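Local coordinates for protein alpha-L-rhamnosidase (Klebsiella oxytoca, PDB 4XHC) that hydrolyses terminal alpha-L-rhamnose residues from glycosides as a two-domain family GH78 alpha-L-rhamnosidase, holding rhamnose in a pocket of its helical domain, at residues Asp297-Ser305 / Asp353-Trp361; Pro56-His64 / Arg74-Phe84. All blocks are in the same frame, centred on the assembly; numbering follows the deposited sequence.

Interaction 1. Residues Asp297-Ser305 / Asp353-Trp361. With RAM (alpha-L-rhamnopyranose), chain C.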
loop_
_atom_site.group_PDB
_atom_site.type_symbol
_atom_site.label_atom_id
_atom_site.label_comp_id
_atom_site.label_asym_id
_atom_site.label_seq_id
_atom_site.Cartn_x
_atom_site.Cartn_y
_atom_site.Cartn_z
ATOM N N ASP A 297 9.875 -23.153 -15.213
ATOM C CA ASP A 297 8.525 -22.866 -15.655
ATOM C C ASP A 297 7.971 -24.051 -16.422
ATOM O O ASP A 297 8.732 -24.889 -16.905
ATOM C CB ASP A 297 8.521 -21.596 -16.515
ATOM C CG ASP A 297 7.135 -20.959 -16.639
ATOM O OD1 ASP A 297 6.270 -21.154 -15.752
ATOM O OD2 ASP A 297 6.918 -20.254 -17.644
ATOM N N ASP A 298 6.647 -24.125 -16.523
ATOM C CA ASP A 298 5.986 -25.103 -17.392
ATOM C C ASP A 298 5.752 -24.556 -18.819
ATOM O O ASP A 298 4.756 -24.877 -19.453
ATOM C CB ASP A 298 4.675 -25.588 -16.760
ATOM C CG ASP A 298 3.660 -24.473 -16.561
ATOM O OD1 ASP A 298 3.856 -23.346 -17.069
ATOM O OD2 ASP A 298 2.644 -24.732 -15.894
ATOM N N THR A 299 6.682 -23.746 -19.317
ATOM C CA THR A 299 6.613 -23.174 -20.662
ATOM C C THR A 299 7.795 -23.709 -21.436
ATOM O O THR A 299 8.932 -23.581 -20.988
ATOM C CB THR A 299 6.711 -21.636 -20.613
ATOM O OG1 THR A 299 5.580 -21.113 -19.917
ATOM C CG2 THR A 299 6.762 -21.030 -22.010
ATOM N N PHE A 300 7.537 -24.323 -22.585
ATOM C CA PHE A 300 8.596 -24.994 -23.337
ATOM C C PHE A 300 8.607 -24.509 -24.767
ATOM O O PHE A 300 7.594 -24.573 -25.437
ATOM C CB PHE A 300 8.412 -26.508 -23.254
ATOM C CG PHE A 300 8.482 -27.024 -21.849
ATOM C CD1 PHE A 300 9.716 -27.270 -21.249
ATOM C CD2 PHE A 300 7.323 -27.218 -21.105
ATOM C CE1 PHE A 300 9.790 -27.724 -19.943
ATOM C CE2 PHE A 300 7.393 -27.677 -19.800
ATOM C CZ PHE A 300 8.626 -27.924 -19.215
ATOM N N LEU A 301 9.771 -24.032 -25.209
ATOM C CA LEU A 301 9.957 -23.478 -26.542
ATOM C C LEU A 301 11.051 -24.217 -27.330
ATOM O O LEU A 301 12.161 -24.429 -26.852
ATOM C CB LEU A 301 10.287 -21.990 -26.440
ATOM C CG LEU A 301 9.135 -21.076 -25.988
ATOM C CD1 LEU A 301 9.659 -19.722 -25.547
ATOM C CD2 LEU A 301 8.083 -20.896 -27.080
ATOM N N PHE A 302 10.717 -24.614 -28.549
ATOM C CA PHE A 302 11.628 -25.341 -29.428
ATOM C C PHE A 302 12.986 -24.651 -29.532
ATOM O O PHE A 302 14.020 -25.300 -29.374
ATOM C CB PHE A 302 10.976 -25.457 -30.799
ATOM C CG PHE A 302 11.764 -26.254 -31.813
ATOM C CD1 PHE A 302 11.677 -27.643 -31.858
ATOM C CD2 PHE A 302 12.527 -25.603 -32.776
ATOM C CE1 PHE A 302 12.359 -28.368 -32.821
ATOM C CE2 PHE A 302 13.219 -26.323 -33.730
ATOM C CZ PHE A 302 13.135 -27.708 -33.755
ATOM N N ASP A 303 12.979 -23.340 -29.774
ATOM C CA ASP A 303 14.224 -22.604 -30.024
ATOM C C ASP A 303 15.039 -22.370 -28.759
ATOM O O ASP A 303 16.253 -22.590 -28.752
ATOM C CB ASP A 303 14.004 -21.283 -30.808
ATOM C CG ASP A 303 12.987 -20.334 -30.164
ATOM O OD1 ASP A 303 12.095 -20.781 -29.405
ATOM O OD2 ASP A 303 13.046 -19.122 -30.479
ATOM N N TYR A 304 14.372 -21.953 -27.688
ATOM C CA TYR A 304 15.042 -21.717 -26.409
ATOM C C TYR A 304 15.682 -22.983 -25.837
ATOM O O TYR A 304 16.759 -22.920 -25.240
ATOM C CB TYR A 304 14.064 -21.110 -25.396
ATOM C CG TYR A 304 13.829 -19.625 -25.568
ATOM C CD1 TYR A 304 14.003 -19.008 -26.803
ATOM C CD2 TYR A 304 13.405 -18.845 -24.503
ATOM C CE1 TYR A 304 13.793 -17.659 -26.960
ATOM C CE2 TYR A 304 13.180 -17.493 -24.666
ATOM C CZ TYR A 304 13.374 -16.913 -25.897
ATOM O OH TYR A 304 13.169 -15.570 -26.083
ATOM N N SER A 305 15.033 -24.126 -26.027
ATOM C CA SER A 305 15.624 -25.405 -25.633
ATOM C C SER A 305 16.930 -25.661 -26.386
ATOM O O SER A 305 17.956 -25.933 -25.779
ATOM C CB SER A 305 14.643 -26.563 -25.867
ATOM O OG SER A 305 15.335 -27.792 -25.964
ATOM N N ASP A 353 0.013 -24.263 -35.066
ATOM C CA ASP A 353 -0.509 -22.941 -34.717
ATOM C C ASP A 353 -0.296 -22.539 -33.245
ATOM O O ASP A 353 -0.420 -21.368 -32.899
ATOM C CB ASP A 353 -2.003 -22.864 -35.066
ATOM C CG ASP A 353 -2.281 -23.066 -36.562
ATOM O OD1 ASP A 353 -1.387 -22.767 -37.397
ATOM O OD2 ASP A 353 -3.415 -23.505 -36.901
ATOM N N ASP A 354 0.028 -23.497 -32.383
ATOM C CA ASP A 354 0.344 -23.191 -30.982
ATOM C C ASP A 354 1.684 -22.425 -30.870
ATOM O O ASP A 354 2.368 -22.227 -31.871
ATOM C CB ASP A 354 0.340 -24.468 -30.123
ATOM C CG ASP A 354 1.294 -25.537 -30.640
ATOM O OD1 ASP A 354 1.076 -26.053 -31.760
ATOM O OD2 ASP A 354 2.269 -25.857 -29.929
ATOM N N TRP A 355 2.034 -21.975 -29.663
ATOM C CA TRP A 355 3.247 -21.168 -29.427
ATOM C C TRP A 355 4.410 -22.094 -29.062
ATOM O O TRP A 355 4.892 -22.122 -27.930
ATOM C CB TRP A 355 2.968 -20.135 -28.327
ATOM C CG TRP A 355 3.990 -19.020 -28.193
ATOM C CD1 TRP A 355 4.425 -18.173 -29.173
ATOM C CD2 TRP A 355 4.663 -18.620 -26.995
ATOM N NE1 TRP A 355 5.350 -17.287 -28.664
ATOM C CE2 TRP A 355 5.513 -17.541 -27.329
ATOM C CE3 TRP A 355 4.640 -19.078 -25.672
ATOM C CZ2 TRP A 355 6.328 -16.919 -26.391
ATOM C CZ3 TRP A 355 5.448 -18.463 -24.743
ATOM C CH2 TRP A 355 6.280 -17.392 -25.104
ATOM N N TRP A 356 4.850 -22.853 -30.061
ATOM C CA TRP A 356 5.811 -23.939 -29.879
ATOM C C TRP A 356 7.261 -23.500 -30.038
ATOM O O TRP A 356 8.169 -24.195 -29.595
ATOM C CB TRP A 356 5.502 -25.087 -30.845
ATOM C CG TRP A 356 5.589 -24.749 -32.320
ATOM C CD1 TRP A 356 4.617 -24.191 -33.089
ATOM C CD2 TRP A 356 6.700 -24.988 -33.189
ATOM N NE1 TRP A 356 5.057 -24.043 -34.381
ATOM C CE2 TRP A 356 6.332 -24.531 -34.473
ATOM C CE3 TRP A 356 7.973 -25.551 -33.008
ATOM C CZ2 TRP A 356 7.193 -24.615 -35.572
ATOM C CZ3 TRP A 356 8.833 -25.628 -34.095
ATOM C CH2 TRP A 356 8.437 -25.163 -35.364
ATOM N N VAL A 357 7.463 -22.351 -30.672
ATOM C CA VAL A 357 8.777 -21.756 -30.872
ATOM C C VAL A 357 8.610 -20.225 -30.816
ATOM O O VAL A 357 7.557 -19.700 -31.179
ATOM C CB VAL A 357 9.372 -22.209 -32.214
ATOM C CG1 VAL A 357 8.495 -21.790 -33.381
ATOM C CG2 VAL A 357 10.792 -21.688 -32.393
ATOM N N PHE A 358 9.626 -19.500 -30.351
ATOM C CA PHE A 358 9.470 -18.051 -30.186
ATOM C C PHE A 358 9.843 -17.201 -31.410
ATOM O O PHE A 358 8.972 -16.616 -32.039
ATOM C CB PHE A 358 10.213 -17.524 -28.956
ATOM C CG PHE A 358 10.175 -16.031 -28.865
ATOM C CD1 PHE A 358 8.961 -15.374 -28.739
ATOM C CD2 PHE A 358 11.332 -15.280 -28.975
ATOM C CE1 PHE A 358 8.905 -13.997 -28.687
ATOM C CE2 PHE A 358 11.280 -13.891 -28.928
ATOM C CZ PHE A 358 10.064 -13.252 -28.782
ATOM N N ILE A 359 11.138 -17.103 -31.704
ATOM C CA ILE A 359 11.657 -16.338 -32.857
ATOM C C ILE A 359 11.549 -14.814 -32.753
ATOM O O ILE A 359 12.566 -14.133 -32.855
ATOM C CB ILE A 359 11.027 -16.779 -34.187
ATOM C CG1 ILE A 359 11.068 -18.312 -34.334
ATOM C CG2 ILE A 359 11.725 -16.099 -35.355
ATOM C CD1 ILE A 359 12.449 -18.931 -34.325
ATOM N N ASP A 360 10.342 -14.277 -32.590
ATOM C CA ASP A 360 10.135 -12.814 -32.450
ATOM C C ASP A 360 8.739 -12.555 -31.889
ATOM O O ASP A 360 7.902 -13.450 -31.861
ATOM C CB ASP A 360 10.290 -12.122 -33.815
ATOM C CG ASP A 360 10.337 -10.580 -33.728
ATOM O OD1 ASP A 360 10.518 -10.015 -32.626
ATOM O OD2 ASP A 360 10.216 -9.917 -34.789
ATOM N N TRP A 361 8.501 -11.346 -31.400
ATOM C CA TRP A 361 7.149 -10.926 -30.989
ATOM C C TRP A 361 6.369 -10.397 -32.193
ATOM O O TRP A 361 6.245 -9.185 -32.402
ATOM C CB TRP A 361 7.206 -9.878 -29.874
ATOM C CG TRP A 361 7.361 -10.485 -28.531
ATOM C CD1 TRP A 361 8.393 -10.310 -27.664
ATOM C CD2 TRP A 361 6.456 -11.395 -27.903
ATOM N NE1 TRP A 361 8.185 -11.052 -26.520
ATOM C CE2 TRP A 361 7.002 -11.728 -26.643
ATOM C CE3 TRP A 361 5.235 -11.959 -28.282
ATOM C CZ2 TRP A 361 6.361 -12.606 -25.760
ATOM C CZ3 TRP A 361 4.606 -12.832 -27.416
ATOM C CH2 TRP A 361 5.166 -13.148 -26.167
HETATM C C1 RAM C . 8.766 -12.271 -23.138
HETATM C C2 RAM C . 10.013 -11.447 -22.887
HETATM C C3 RAM C . 11.243 -12.335 -22.844
HETATM C C4 RAM C . 11.152 -13.370 -23.953
HETATM C C5 RAM C . 10.005 -14.318 -23.641
HETATM C C6 RAM C . 9.331 -14.865 -24.874
HETATM O O1 RAM C . 7.767 -11.792 -22.327
HETATM O O2 RAM C . 10.130 -10.551 -23.980
HETATM O O3 RAM C . 12.433 -11.561 -23.003
HETATM O O4 RAM C . 12.353 -14.114 -24.035
HETATM O O5 RAM C . 9.002 -13.645 -22.851
#
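L301 packs against one face of the W355 indole, its CD2 only 7° off the normal of the six-membered ring and 4.0 Å from that ring's centroid, a CH-pi contact over the middle of the face. The two residues belong to the (alpha/alpha)6 barrel of this GH78 enzyme, at the rhamnose pocket: L301 is the N-cap residue of helix 302-319, and W355 sits in the long loop between helices 322-340 and 368-389. The other branch of L301, CD1, reaches CB of F358. Next in the chain, F302 turns its ring face to the edge of W356, with ring centroids 5.4 Å apart and planes at 68°. With CG anti to the backbone N (chi1 -177°), the F302 side chain runs alongside that of W356 and points the same way, and its CB comes close to the indole at CE3. F302 N donates a nearly straight 2.8 Å hydrogen bond to W356 O. A371 of helix 368-389 packs against both F302 and W356. D303 ties down the next turn of the loop: F358 N meets OD1 at 2.9 Å from above the carboxylate plane, and I359 N meets OD2 at 3.0 Å on the syn side but tilted out of the plane. Both oxygens of this buried carboxylate are thus used, fixing its rotation and the loop backbone that carries F358. The ring of F358 presents a face to C6 of rhamnose, and the edge of W355 meets the same methyl. W361 NE1 donates to the sugar's O2, and Y304 OH donates to its O4 at 2.6 Å.

Interaction 2. Residues Pro56-His64 / Arg74-Phe84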
loop_
_atom_site.group_PDB
_atom_site.type_symbol
_atom_site.label_atom_id
_atom_site.label_comp_id
_atom_site.label_asym_id
_atom_site.label_seq_id
_atom_site.Cartn_x
_atom_site.Cartn_y
_atom_site.Cartn_z
ATOM N N PRO A 56 21.055 10.390 -5.491
ATOM C CA PRO A 56 19.980 11.372 -5.407
ATOM C C PRO A 56 19.427 11.662 -6.800
ATOM O O PRO A 56 20.122 11.419 -7.787
ATOM C CB PRO A 56 20.690 12.598 -4.846
ATOM C CG PRO A 56 22.071 12.501 -5.413
ATOM C CD PRO A 56 22.373 11.039 -5.623
ATOM N N PRO A 57 18.193 12.183 -6.887
ATOM C CA PRO A 57 17.636 12.592 -8.173
ATOM C C PRO A 57 18.198 13.940 -8.593
ATOM O O PRO A 57 18.856 14.591 -7.789
ATOM C CB PRO A 57 16.142 12.686 -7.891
ATOM C CG PRO A 57 16.038 12.959 -6.438
ATOM C CD PRO A 57 17.273 12.447 -5.773
ATOM N N ILE A 58 17.940 14.359 -9.831
ATOM C CA ILE A 58 18.525 15.610 -10.350
ATOM C C ILE A 58 17.554 16.789 -10.474
ATOM O O ILE A 58 17.994 17.925 -10.488
ATOM C CB ILE A 58 19.245 15.412 -11.710
ATOM C CG1 ILE A 58 18.243 15.144 -12.848
ATOM C CG2 ILE A 58 20.268 14.289 -11.603
ATOM C CD1 ILE A 58 18.837 15.259 -14.243
ATOM N N ALA A 59 16.251 16.543 -10.571
ATOM C CA ALA A 59 15.311 17.651 -10.720
ATOM C C ALA A 59 13.857 17.282 -10.453
ATOM O O ALA A 59 13.475 16.108 -10.461
ATOM C CB ALA A 59 15.436 18.244 -12.118
ATOM N N VAL A 60 13.061 18.322 -10.205
ATOM C CA VAL A 60 11.607 18.244 -10.257
ATOM C C VAL A 60 11.178 18.746 -11.627
ATOM O O VAL A 60 11.670 19.769 -12.095
ATOM C CB VAL A 60 10.956 19.116 -9.164
ATOM C CG1 VAL A 60 9.438 19.092 -9.281
ATOM C CG2 VAL A 60 11.393 18.642 -7.787
ATOM N N VAL A 61 10.256 18.035 -12.261
ATOM C CA VAL A 61 9.803 18.394 -13.602
ATOM C C VAL A 61 8.284 18.413 -13.698
ATOM O O VAL A 61 7.590 17.944 -12.794
ATOM C CB VAL A 61 10.357 17.426 -14.674
ATOM C CG1 VAL A 61 11.876 17.400 -14.633
ATOM C CG2 VAL A 61 9.788 16.020 -14.500
ATOM N N GLU A 62 7.791 18.977 -14.798
ATOM C CA GLU A 62 6.373 18.993 -15.116
ATOM C C GLU A 62 6.154 18.393 -16.486
ATOM O O GLU A 62 6.917 18.661 -17.417
ATOM C CB GLU A 62 5.825 20.417 -15.122
ATOM C CG GLU A 62 5.438 20.940 -13.750
ATOM C CD GLU A 62 4.801 22.318 -13.806
ATOM O OE1 GLU A 62 4.444 22.773 -14.924
ATOM O OE2 GLU A 62 4.659 22.941 -12.727
ATOM N N ALA A 63 5.089 17.602 -16.604
ATOM C CA ALA A 63 4.762 16.912 -17.841
ATOM C C ALA A 63 3.871 17.784 -18.698
ATOM O O ALA A 63 2.967 18.426 -18.189
ATOM C CB ALA A 63 4.059 15.606 -17.525
ATOM N N HIS A 64 4.131 17.813 -20.000
ATOM C CA HIS A 64 3.255 18.509 -20.946
ATOM C C HIS A 64 2.944 17.559 -22.093
ATOM O O HIS A 64 3.856 16.964 -22.666
ATOM C CB HIS A 64 3.913 19.795 -21.459
ATOM C CG HIS A 64 4.056 20.860 -20.412
ATOM N ND1 HIS A 64 3.032 21.726 -20.083
ATOM C CD2 HIS A 64 5.100 21.198 -19.619
ATOM C CE1 HIS A 64 3.436 22.547 -19.129
ATOM N NE2 HIS A 64 4.689 22.248 -18.830
ATOM N N ARG A 74 6.455 15.429 -22.714
ATOM C CA ARG A 74 7.713 16.174 -22.609
ATOM C C ARG A 74 7.922 16.697 -21.190
ATOM O O ARG A 74 6.989 17.201 -20.569
ATOM C CB ARG A 74 7.695 17.361 -23.582
ATOM C CG ARG A 74 9.032 18.086 -23.749
ATOM C CD ARG A 74 8.900 19.355 -24.592
ATOM N NE ARG A 74 8.181 20.413 -23.865
ATOM C CZ ARG A 74 6.959 20.879 -24.148
ATOM N NH1 ARG A 74 6.255 20.411 -25.175
ATOM N NH2 ARG A 74 6.436 21.838 -23.392
ATOM N N ALA A 75 9.155 16.596 -20.697
ATOM C CA ALA A 75 9.528 17.112 -19.378
ATOM C C ALA A 75 10.087 18.537 -19.476
ATOM O O ALA A 75 10.831 18.852 -20.408
ATOM C CB ALA A 75 10.554 16.198 -18.723
ATOM N N GLU A 76 9.710 19.394 -18.521
ATOM C CA GLU A 76 10.283 20.744 -18.370
ATOM C C GLU A 76 10.761 20.885 -16.933
ATOM O O GLU A 76 9.967 20.681 -16.018
ATOM C CB GLU A 76 9.244 21.836 -18.661
ATOM C CG GLU A 76 8.763 21.926 -20.112
ATOM C CD GLU A 76 9.824 22.431 -21.090
ATOM O OE1 GLU A 76 10.651 23.285 -20.702
ATOM O OE2 GLU A 76 9.823 21.979 -22.260
ATOM N N PRO A 77 12.056 21.216 -16.722
ATOM C CA PRO A 77 12.554 21.412 -15.348
ATOM C C PRO A 77 11.901 22.618 -14.683
ATOM O O PRO A 77 11.780 23.661 -15.319
ATOM C CB PRO A 77 14.057 21.671 -15.540
ATOM C CG PRO A 77 14.384 21.155 -16.899
ATOM C CD PRO A 77 13.140 21.321 -17.721
ATOM N N VAL A 78 11.460 22.467 -13.432
ATOM C CA VAL A 78 10.846 23.585 -12.699
ATOM C C VAL A 78 11.582 23.992 -11.428
ATOM O O VAL A 78 11.535 25.157 -11.057
ATOM C CB VAL A 78 9.359 23.335 -12.366
ATOM C CG1 VAL A 78 8.597 22.988 -13.641
ATOM C CG2 VAL A 78 9.191 22.264 -11.293
ATOM N N SER A 79 12.245 23.056 -10.761
ATOM C CA SER A 79 13.090 23.405 -9.624
ATOM C C SER A 79 14.158 22.355 -9.345
ATOM O O SER A 79 14.065 21.213 -9.805
ATOM C CB SER A 79 12.239 23.626 -8.356
ATOM O OG SER A 79 11.783 22.407 -7.778
ATOM N N THR A 80 15.162 22.766 -8.572
ATOM C CA THR A 80 16.105 21.842 -7.957
ATOM C C THR A 80 15.381 21.074 -6.851
ATOM O O THR A 80 14.212 21.322 -6.563
ATOM C CB THR A 80 17.291 22.585 -7.308
ATOM O OG1 THR A 80 16.795 23.520 -6.341
ATOM C CG2 THR A 80 18.124 23.317 -8.354
ATOM N N LEU A 81 16.084 20.135 -6.232
ATOM C CA LEU A 81 15.542 19.416 -5.091
ATOM C C LEU A 81 15.660 20.194 -3.793
ATOM O O LEU A 81 14.789 20.090 -2.938
ATOM C CB LEU A 81 16.225 18.067 -4.967
ATOM C CG LEU A 81 15.599 17.112 -5.978
ATOM C CD1 LEU A 81 16.678 16.380 -6.750
ATOM C CD2 LEU A 81 14.634 16.165 -5.274
ATOM N N ALA A 82 16.728 20.974 -3.643
ATOM C CA ALA A 82 16.869 21.849 -2.475
ATOM C C ALA A 82 15.646 22.769 -2.304
ATOM O O ALA A 82 15.220 23.038 -1.176
ATOM C CB ALA A 82 18.149 22.668 -2.579
ATOM N N ALA A 83 15.088 23.233 -3.425
ATOM C CA ALA A 83 13.891 24.084 -3.429
ATOM C C ALA A 83 12.611 23.280 -3.163
ATOM O O ALA A 83 11.669 23.781 -2.535
ATOM C CB ALA A 83 13.784 24.828 -4.750
ATOM N N PHE A 84 12.570 22.042 -3.646
ATOM C CA PHE A 84 11.449 21.147 -3.350
ATOM C C PHE A 84 11.404 20.768 -1.868
ATOM O O PHE A 84 10.316 20.589 -1.313
ATOM C CB PHE A 84 11.495 19.883 -4.224
ATOM C CG PHE A 84 10.460 18.845 -3.857
ATOM C CD1 PHE A 84 9.108 19.089 -4.062
ATOM C CD2 PHE A 84 10.838 17.633 -3.292
ATOM C CE1 PHE A 84 8.152 18.146 -3.708
ATOM C CE2 PHE A 84 9.888 16.684 -2.941
ATOM C CZ PHE A 84 8.544 16.941 -3.148
#
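V60 pushes its two methyls in different directions: CG1 meets V78 CG2 at 3.8 Å, and CG2 packs on F84 CB, with the two side chains of this second pair crossing at about a right angle. Further along, E62 lays the aliphatic part of its chain across V78, CG to CG1. At the other end of the pairing the H64 and R74 side chains cross obliquely with their flat groups nearly parallel (planes 8° apart); it is CB of H64 that sits over the guanidinium face, 3.8 Å from R74 NH2. A bend at chi3 (71°) brings R74 NE to E76 OE2, a 2.8 Å salt bridge on the anti lone pair, while NH1 forms a second one with D66. Beneath these side chains runs an antiparallel beta hairpin, strands 59-65 and 73-79, at one end of the six-stranded sheet of the N-terminal domain. E62 with E76 and H64 with R74 are hydrogen-bonded pairs. Between V60 and V61 the register slips by one residue at a classic bulge: V78 and S79 both face V60, whose O accepts from V78 N and whose N donates to S79 O at 3.1 Å. Beyond the bulge S79 OG bonds to T80 O, and T80 OG1 accepts a weak capping bond from A83 N. L81 turns back so that CD1 packs on CG of P57, which itself rests on I97 and F99 of strand 94-99, the next strand of the sheet.

Interaction 2 comes first along the chain and closes before interaction 1 opens; they share no strand, helix or sheet. The hairpin of 56-64 with 74-84 forms the margin of a sheet in the N-terminal beta domain, whereas 297-305 with 353-361 belongs to the six-hairpin helical domain and lines the rhamnose site. Their centres are 44 Å apart, their nearest atoms about 26 Å, and they fall on opposite sides of the chain's centre. The hairpin is thus remote from the pocket residues of interaction 1, and none of its residues is among those around the sugar. Within segment 297-305, D298 forms a salt bridge with K186 of the second subunit, whereas no other chain of the assembly touches interaction 2.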